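Local coordinates for Lmo0181 protein (Listeria monocytogenes serovar 1/2a, PDB 5F7V) that binds the cyclic glucan cycloalternan, probably as a membrane-anchored lipoprotein that hands it to an ABC transporter, at residues A[237-241]-A[257-263]. Sequence-based numbering, arbitrary orientation.
Sequences EDLFM and MFQDAPF. With GLC (alpha-D-glucopyranose), chain B.
E237 meets the 257-263 segment through its aliphatic root: CB sits at the edge of the F258 ring, 3.7 Å from CZ. Beyond CG the chain turns off; a bend at chi2 (-92°) carries the carboxylate away from the segment and into the glycan pocket, and the same side chain that packs on F258 through CB reaches the sugar at its other end. There it grips one glucose twice, OE1 accepting from O3 at 2.7 Å and OE2 from O4 at 2.9 Å, two bonds that would fix the rotation of the carboxylate; W253 NE1 bonds the same sugar. The site belongs to a periplasmic-binding-protein-type fold, as in other ABC-transporter solute-binding proteins, and here the short helix 236-241 and the 257-263 segment pack beside strands 245-251 and 119-135. F240 forms an aromatic cluster with F258 and F263, and the aliphatic side chains of I133 and L248 pack against it. Its CD2 lies over one face of F258, but the planes meet at an oblique 47°. F263 makes the T-shaped contact: its edge points to the F240 face, with planes at 86° and centroids 5.2 Å apart. The rim of F263 also reaches backbone oxygen, CZ lying 3.2 Å from F240 O near the ring plane. M241, bent at both chi2 and chi3, folds over the type I turn F258-A261. Its SD approaches F258 CD1 obliquely at 3.6 Å, a Met-aromatic contact, and touches A261 CA and CB, while the methyl CE stands 3.4 Å from D260 OD1. At the helix end M241 O abuts CD of P262, centre of an inverse gamma turn, at 3.6 Å.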
loop_
_atom_site.group_PDB
_atom_site.type_symbol
_atom_site.label_atom_id
_atom_site.label_comp_id
_atom_site.label_asym_id
_atom_site.label_seq_id
_atom_site.Cartn_x
_atom_site.Cartn_y
_atom_site.Cartn_z
ATOM N N GLU A 237 9.601 -8.558 6.476
ATOM C CA GLU A 237 9.077 -8.325 7.820
ATOM C C GLU A 237 9.384 -9.506 8.763
ATOM O O GLU A 237 9.520 -9.317 9.968
ATOM C CB GLU A 237 7.577 -8.036 7.767
ATOM C CG GLU A 237 6.752 -9.073 7.085
ATOM C CD GLU A 237 6.548 -8.802 5.586
ATOM O OE1 GLU A 237 7.345 -8.146 4.839
ATOM O OE2 GLU A 237 5.461 -9.271 5.132
ATOM N N ASP A 238 9.563 -10.711 8.223
ATOM C CA ASP A 238 9.937 -11.860 9.065
ATOM C C ASP A 238 11.378 -11.715 9.550
ATOM O O ASP A 238 11.700 -11.915 10.728
ATOM C CB ASP A 238 9.818 -13.190 8.318
ATOM C CG ASP A 238 8.487 -13.405 7.643
ATOM O OD1 ASP A 238 7.482 -12.962 8.217
ATOM O OD2 ASP A 238 8.433 -14.042 6.569
ATOM N N LEU A 239 12.264 -11.309 8.641
ATOM C CA LEU A 239 13.656 -11.019 9.063
ATOM C C LEU A 239 13.715 -9.878 10.070
ATOM O O LEU A 239 14.446 -9.853 11.059
ATOM C CB LEU A 239 14.554 -10.744 7.875
ATOM C CG LEU A 239 15.109 -11.981 7.147
ATOM C CD1 LEU A 239 14.043 -12.884 6.547
ATOM C CD2 LEU A 239 16.161 -11.561 6.116
ATOM N N PHE A 240 12.891 -8.863 9.831
ATOM C CA PHE A 240 12.801 -7.750 10.802
ATOM C C PHE A 240 12.357 -8.210 12.189
ATOM O O PHE A 240 12.984 -7.854 13.204
ATOM C CB PHE A 240 11.876 -6.645 10.256
ATOM C CG PHE A 240 11.799 -5.417 11.138
ATOM C CD1 PHE A 240 12.831 -4.481 11.105
ATOM C CD2 PHE A 240 10.738 -5.201 12.014
ATOM C CE1 PHE A 240 12.789 -3.360 11.890
ATOM C CE2 PHE A 240 10.712 -4.048 12.809
ATOM C CZ PHE A 240 11.730 -3.141 12.733
ATOM N N MET A 241 11.305 -9.032 12.251
ATOM C CA MET A 241 10.896 -9.640 13.521
ATOM C C MET A 241 11.964 -10.503 14.155
ATOM O O MET A 241 11.991 -10.570 15.378
ATOM C CB MET A 241 9.626 -10.462 13.298
ATOM C CG MET A 241 8.427 -9.530 13.147
ATOM S SD MET A 241 7.921 -8.713 14.687
ATOM C CE MET A 241 7.066 -9.926 15.691
ATOM N N MET A 257 1.379 -6.285 13.311
ATOM C CA MET A 257 2.338 -7.398 13.352
ATOM C C MET A 257 3.465 -7.122 14.338
ATOM O O MET A 257 3.882 -7.993 15.111
ATOM C CB MET A 257 2.944 -7.593 11.949
ATOM C CG MET A 257 3.931 -8.726 11.756
ATOM S SD MET A 257 4.249 -8.915 9.999
ATOM C CE MET A 257 2.763 -9.702 9.393
ATOM N N PHE A 258 3.953 -5.888 14.306
ATOM C CA PHE A 258 5.169 -5.523 15.007
ATOM C C PHE A 258 4.917 -5.152 16.455
ATOM O O PHE A 258 5.873 -4.904 17.172
ATOM C CB PHE A 258 5.912 -4.407 14.275
ATOM C CG PHE A 258 6.454 -4.790 12.912
ATOM C CD1 PHE A 258 6.672 -6.107 12.501
ATOM C CD2 PHE A 258 6.750 -3.802 12.024
ATOM C CE1 PHE A 258 7.177 -6.410 11.250
ATOM C CE2 PHE A 258 7.241 -4.091 10.746
ATOM C CZ PHE A 258 7.457 -5.396 10.357
ATOM N N GLN A 259 3.675 -5.151 16.936
ATOM C CA GLN A 259 3.432 -4.805 18.342
ATOM C C GLN A 259 4.228 -5.702 19.265
ATOM O O GLN A 259 4.669 -5.246 20.314
ATOM C CB GLN A 259 1.946 -4.882 18.730
ATOM C CG GLN A 259 1.059 -3.894 17.964
ATOM C CD GLN A 259 1.398 -2.452 18.296
ATOM O OE1 GLN A 259 1.186 -2.020 19.411
ATOM N NE2 GLN A 259 1.981 -1.728 17.362
ATOM N N ASP A 260 4.413 -6.970 18.920
ATOM C CA ASP A 260 5.151 -7.877 19.802
ATOM C C ASP A 260 6.530 -8.192 19.247
ATOM O O ASP A 260 7.140 -9.204 19.615
ATOM C CB ASP A 260 4.365 -9.144 20.145
ATOM C CG ASP A 260 4.021 -9.977 18.950
ATOM O OD1 ASP A 260 4.395 -9.640 17.810
ATOM O OD2 ASP A 260 3.312 -11.011 19.129
ATOM N N ALA A 261 7.082 -7.282 18.456
ATOM C CA ALA A 261 8.488 -7.413 18.079
ATOM C C ALA A 261 9.316 -7.440 19.346
ATOM O O ALA A 261 9.042 -6.635 20.250
ATOM C CB ALA A 261 8.953 -6.240 17.220
ATOM N N PRO A 262 10.316 -8.344 19.459
ATOM C CA PRO A 262 11.024 -8.477 20.724
ATOM C C PRO A 262 12.210 -7.507 20.837
ATOM O O PRO A 262 13.295 -7.878 21.303
ATOM C CB PRO A 262 11.522 -9.928 20.660
ATOM C CG PRO A 262 11.833 -10.106 19.225
ATOM C CD PRO A 262 10.708 -9.408 18.511
ATOM N N PHE A 263 11.990 -6.239 20.521
ATOM C CA PHE A 263 12.981 -5.173 20.582
ATOM C C PHE A 263 12.218 -3.851 20.530
ATOM O O PHE A 263 11.022 -3.827 20.175
ATOM C CB PHE A 263 14.015 -5.258 19.441
ATOM C CG PHE A 263 13.432 -5.443 18.072
ATOM C CD1 PHE A 263 12.928 -4.365 17.367
ATOM C CD2 PHE A 263 13.385 -6.695 17.495
ATOM C CE1 PHE A 263 12.379 -4.553 16.112
ATOM C CE2 PHE A 263 12.869 -6.913 16.240
ATOM C CZ PHE A 263 12.363 -5.825 15.548
HETATM C C1 GLC B . 4.988 -4.725 1.859
HETATM C C2 GLC B . 6.211 -5.597 2.075
HETATM C C3 GLC B . 5.913 -7.063 1.887
HETATM C C4 GLC B . 4.677 -7.483 2.662
HETATM C C5 GLC B . 3.508 -6.583 2.324
HETATM C C6 GLC B . 2.375 -6.910 3.284
HETATM O O2 GLC B . 7.298 -5.186 1.236
HETATM O O3 GLC B . 7.011 -7.922 2.148
HETATM O O4 GLC B . 4.373 -8.853 2.426
HETATM O O5 GLC B . 3.855 -5.228 2.602
HETATM O O6 GLC B . 1.202 -6.119 3.063
#